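Local structure of poly A polymerase (Aquifex aeolicus, 4WBY) at residues Y28-V33 / D47-G52; N123-S128 / G135-Y140. The protein adds the terminal adenosine to tRNA ending in CC, using ATP and magnesium, to complete the CCA end. One frame throughout, in Å; residues are numbered along the deposited sequence.

How the contacts relate
Contacts 1 and 2 lie side by side in the mixed sheet of the head domain, their centres about 9 Å apart. Strand 26-30 runs between strand 45-51, its partner in contact 1, and strand 126-128, which pairs with 137-138 in contact 2. Two probable backbone hydrogen bonds join the contacts: Ile127 N to Ile29 O at 2.8 Å and Gly31 N to Met125 O at 3.0 Å. Side chains meet as well, with Tyr28 CD1 3.5 Å from Ile138 CD1. Both contacts reach the nucleotide site. Contact 1 holds ATP-binding Gly32 and Val33 and the inferred magnesium ligand Asp47; segment 123-128 of contact 2 starts with ATP-binding Asn123.

Contact 1 of 2, residues Y28-V33 / D47-G52; sequences YIVGGV and DFVVEG
Asp47 OD2 takes a hydrogen bond of 2.7 Å from a water that also donates to Val30 O and accepts from Val33 N. This water ties the carboxylate to the end of strand 28-30 and the first turn of the helix from Gly32. The two strands are antiparallel neighbours in the sheet of the nucleotidyltransferase head domain. Asp47 is an inferred magnesium ligand, and Gly32 and Val33 belong to the ATP site. Gly31 is the N-cap of the helix that begins at Gly32. Tyr28 and Val49 form a hydrogen-bonded pair, through Val49 N to Tyr28 O at 2.8 Å and Tyr28 N to Val49 O. Val30 N bonds to Asp47 O at 3.0 Å. Ile29 and Phe48 form the non-hydrogen-bonded pair between these bonds. Their side chains lie alongside each other, and Ile29 CG1 comes 3.5 Å from Phe48 CE2. Phe48 also stacks on Phe89 of the next strand. On the face that carries Tyr28 and Val49, both methyls of Val30 touch Val49 CG2, the branch beside its backbone N. The Val30 and Val49 side chains cross at about a right angle. At the far end, the extended chain of Glu51 carries its carboxylate to the Tyr28 ring edge, with the two planes 89° apart. Arg26 NE also bonds to the phenol oxygen. Tyr28 OH donates to Glu51 OE1 at 2.8 Å, from above the carboxylate plane.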
# COMPACT_ATOMS: atom_id res chain seq x y z
N TYR A 28 9.36 9.66 -23.14
CA TYR A 28 8.05 9.99 -22.61
C TYR A 28 7.98 9.71 -21.12
O TYR A 28 8.51 8.71 -20.66
CB TYR A 28 6.95 9.18 -23.31
CG TYR A 28 7.05 9.16 -24.82
CD1 TYR A 28 6.33 10.05 -25.60
CD2 TYR A 28 7.89 8.25 -25.45
CE1 TYR A 28 6.45 10.04 -26.98
CE2 TYR A 28 8.00 8.22 -26.81
CZ TYR A 28 7.28 9.10 -27.58
OH TYR A 28 7.41 9.04 -28.95
N ILE A 29 7.30 10.57 -20.37
CA ILE A 29 6.92 10.22 -19.00
C ILE A 29 5.69 9.32 -19.12
O ILE A 29 4.82 9.59 -19.94
CB ILE A 29 6.60 11.46 -18.16
CG1 ILE A 29 7.83 12.36 -18.07
CG2 ILE A 29 6.12 11.07 -16.77
CD1 ILE A 29 7.53 13.75 -17.56
N VAL A 30 5.63 8.23 -18.35
CA VAL A 30 4.56 7.24 -18.56
C VAL A 30 3.91 6.72 -17.29
O VAL A 30 4.53 6.67 -16.23
CB VAL A 30 5.07 5.99 -19.32
CG1 VAL A 30 5.64 6.35 -20.68
CG2 VAL A 30 6.08 5.23 -18.47
N GLY A 31 2.64 6.33 -17.41
CA GLY A 31 2.00 5.42 -16.48
C GLY A 31 1.38 6.05 -15.26
O GLY A 31 0.75 7.11 -15.33
N GLY A 32 1.59 5.41 -14.11
CA GLY A 32 1.05 5.89 -12.85
C GLY A 32 1.50 7.30 -12.53
O GLY A 32 0.76 8.07 -11.92
N VAL A 33 2.71 7.66 -12.94
CA VAL A 33 3.21 9.01 -12.68
C VAL A 33 2.38 10.05 -13.44
O VAL A 33 2.09 11.13 -12.92
CB VAL A 33 4.69 9.13 -13.06
CG1 VAL A 33 5.17 10.54 -12.81
CG2 VAL A 33 5.49 8.12 -12.26
N ASP A 47 8.88 7.97 -14.03
CA ASP A 47 9.16 6.86 -14.93
C ASP A 47 9.13 7.32 -16.37
O ASP A 47 8.17 7.98 -16.80
CB ASP A 47 8.14 5.73 -14.73
CG ASP A 47 8.13 5.20 -13.31
OD1 ASP A 47 9.19 5.24 -12.65
OD2 ASP A 47 7.05 4.73 -12.87
N PHE A 48 10.19 7.00 -17.11
CA PHE A 48 10.27 7.31 -18.53
C PHE A 48 10.28 6.05 -19.37
O PHE A 48 10.86 5.04 -18.98
CB PHE A 48 11.55 8.08 -18.87
CG PHE A 48 11.61 9.47 -18.32
CD1 PHE A 48 12.13 9.71 -17.06
CD2 PHE A 48 11.21 10.56 -19.09
CE1 PHE A 48 12.21 11.00 -16.55
CE2 PHE A 48 11.30 11.85 -18.58
CZ PHE A 48 11.81 12.07 -17.32
N VAL A 49 9.67 6.13 -20.55
CA VAL A 49 9.83 5.10 -21.57
C VAL A 49 10.56 5.73 -22.74
O VAL A 49 10.28 6.87 -23.14
CB VAL A 49 8.48 4.49 -22.01
CG1 VAL A 49 8.61 3.73 -23.34
CG2 VAL A 49 7.96 3.57 -20.94
N VAL A 50 11.53 4.98 -23.27
CA VAL A 50 12.33 5.44 -24.39
C VAL A 50 12.08 4.53 -25.57
O VAL A 50 12.11 3.31 -25.44
CB VAL A 50 13.84 5.43 -24.03
CG1 VAL A 50 14.70 5.93 -25.22
CG2 VAL A 50 14.08 6.27 -22.77
N GLU A 51 11.80 5.13 -26.73
CA GLU A 51 11.77 4.36 -27.96
C GLU A 51 13.20 4.29 -28.44
O GLU A 51 13.68 5.18 -29.13
CB GLU A 51 10.84 5.01 -29.00
CG GLU A 51 9.35 4.85 -28.66
CD GLU A 51 8.43 5.67 -29.56
OE1 GLU A 51 8.79 6.80 -29.93
OE2 GLU A 51 7.34 5.18 -29.90
N GLY A 52 13.89 3.22 -28.03
CA GLY A 52 15.32 3.09 -28.24
C GLY A 52 16.01 2.68 -26.96
O GLY A 52 15.37 2.24 -26.01
O HOH W 1 4.63 5.40 -13.82

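Contact 2 of 2, residues N123-S128 / G135-Y140; sequences NAMAIS and GTLIDY
Segments 123-128 and 135-140 run antiparallel, joined by four backbone hydrogen bonds: Ala126 N to Ile138 O, Ile138 N to Ala126 O, Ser128 N to Thr136 O and Gly135 N to Ser128 O. The bond from Ile138 N to Ala126 O is 2.8 Å long. Ala126 and Ile138 share one face, their CB atoms 4.2 Å apart. Ile138 CG1 lies beside its own backbone N (chi1 -60°), and CD1 reaches Ser128 CB at 4.2 Å. Leu111 of helix 111-116 packs on both Ala126 and Ile138. The pairing is a beta hairpin at the edge of the head-domain sheet, with 137-138 as one of its two outermost strands; beyond it Leu137 and Gly135 bond through their backbones to Arg1 and Ile3. On the other face, Ile127 CG2 rests on Gly135 CA at 3.8 Å. The end of Leu137 comes nearer the partner strand, with CD1 3.6 Å from Ala126 O. Val34 of the ATP site touches Met125, Ile127 and Leu137. Further along, the side chains of Met125 and Asp139 lie alongside each other, and Met125 SD is 3.7 Å from Asp139 CG. The Asp139 carboxylate itself is held by Gly143 N and Leu144 N, one on each oxygen. Ser128 OG and Thr136 OG1 both bond to Asp133 in the hairpin loop. At the open end of the hairpin a water donates to Ala124 O and to Ile138 O and accepts from Tyr140 N at 2.9 Å.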
# COMPACT_ATOMS: atom_id res chain seq x y z
N ASN A 123 -3.91 4.37 -16.26
CA ASN A 123 -2.48 4.11 -16.06
C ASN A 123 -1.71 3.94 -17.36
O ASN A 123 -0.53 3.57 -17.35
CB ASN A 123 -2.29 2.85 -15.21
CG ASN A 123 -2.85 2.99 -13.82
OD1 ASN A 123 -3.00 4.11 -13.31
ND2 ASN A 123 -3.16 1.86 -13.18
N ALA A 124 -2.37 4.22 -18.48
CA ALA A 124 -1.79 3.91 -19.78
C ALA A 124 -1.58 5.17 -20.62
O ALA A 124 -1.56 5.10 -21.84
CB ALA A 124 -2.67 2.92 -20.52
N MET A 125 -1.39 6.30 -19.96
CA MET A 125 -1.10 7.55 -20.66
C MET A 125 0.37 7.93 -20.58
O MET A 125 1.12 7.39 -19.77
CB MET A 125 -1.96 8.69 -20.11
CG MET A 125 -3.44 8.46 -20.41
SD MET A 125 -4.53 9.72 -19.73
CE MET A 125 -4.54 9.26 -18.01
N ALA A 126 0.77 8.86 -21.44
CA ALA A 126 2.15 9.33 -21.47
C ALA A 126 2.18 10.84 -21.67
O ALA A 126 1.21 11.44 -22.15
CB ALA A 126 2.93 8.63 -22.57
N ILE A 127 3.30 11.45 -21.29
CA ILE A 127 3.56 12.84 -21.61
C ILE A 127 4.83 12.91 -22.44
O ILE A 127 5.88 12.44 -22.01
CB ILE A 127 3.74 13.70 -20.33
CG1 ILE A 127 2.48 13.63 -19.46
CG2 ILE A 127 4.05 15.15 -20.71
CD1 ILE A 127 2.70 14.09 -18.03
N SER A 128 4.73 13.48 -23.64
CA SER A 128 5.93 13.65 -24.45
C SER A 128 6.88 14.66 -23.81
O SER A 128 6.45 15.74 -23.41
CB SER A 128 5.58 14.12 -25.86
OG SER A 128 6.78 14.36 -26.58
N GLY A 135 5.25 18.28 -23.65
CA GLY A 135 4.10 18.40 -22.77
C GLY A 135 2.81 17.82 -23.33
O GLY A 135 1.79 17.85 -22.65
N THR A 136 2.84 17.27 -24.54
CA THR A 136 1.65 16.65 -25.12
C THR A 136 1.21 15.43 -24.32
O THR A 136 2.01 14.54 -24.03
CB THR A 136 1.88 16.24 -26.58
OG1 THR A 136 2.17 17.41 -27.35
CG2 THR A 136 0.65 15.57 -27.16
N LEU A 137 -0.07 15.40 -23.95
CA LEU A 137 -0.65 14.24 -23.29
C LEU A 137 -1.03 13.22 -24.36
O LEU A 137 -1.87 13.49 -25.22
CB LEU A 137 -1.87 14.63 -22.46
CG LEU A 137 -2.58 13.48 -21.72
CD1 LEU A 137 -1.69 12.87 -20.65
CD2 LEU A 137 -3.86 14.01 -21.11
N ILE A 138 -0.38 12.07 -24.31
CA ILE A 138 -0.62 10.99 -25.25
C ILE A 138 -1.58 10.02 -24.59
O ILE A 138 -1.25 9.37 -23.60
CB ILE A 138 0.69 10.30 -25.64
CG1 ILE A 138 1.63 11.32 -26.31
CG2 ILE A 138 0.43 9.12 -26.56
CD1 ILE A 138 3.05 10.85 -26.40
N ASP A 139 -2.78 9.96 -25.14
CA ASP A 139 -3.87 9.21 -24.53
C ASP A 139 -4.60 8.45 -25.63
O ASP A 139 -5.52 8.98 -26.27
CB ASP A 139 -4.81 10.16 -23.79
CG ASP A 139 -5.98 9.47 -23.15
OD1 ASP A 139 -5.97 8.22 -23.03
OD2 ASP A 139 -6.91 10.20 -22.77
N TYR A 140 -4.14 7.22 -25.88
CA TYR A 140 -4.69 6.39 -26.94
C TYR A 140 -5.98 5.67 -26.57
O TYR A 140 -6.72 5.25 -27.46
CB TYR A 140 -3.68 5.33 -27.37
CG TYR A 140 -2.41 5.85 -28.00
CD1 TYR A 140 -2.43 6.53 -29.21
CD2 TYR A 140 -1.18 5.62 -27.40
CE1 TYR A 140 -1.27 7.00 -29.79
CE2 TYR A 140 -0.01 6.08 -27.98
CZ TYR A 140 -0.06 6.77 -29.17
OH TYR A 140 1.10 7.22 -29.75
O HOH W 2 -1.89 6.60 -24.21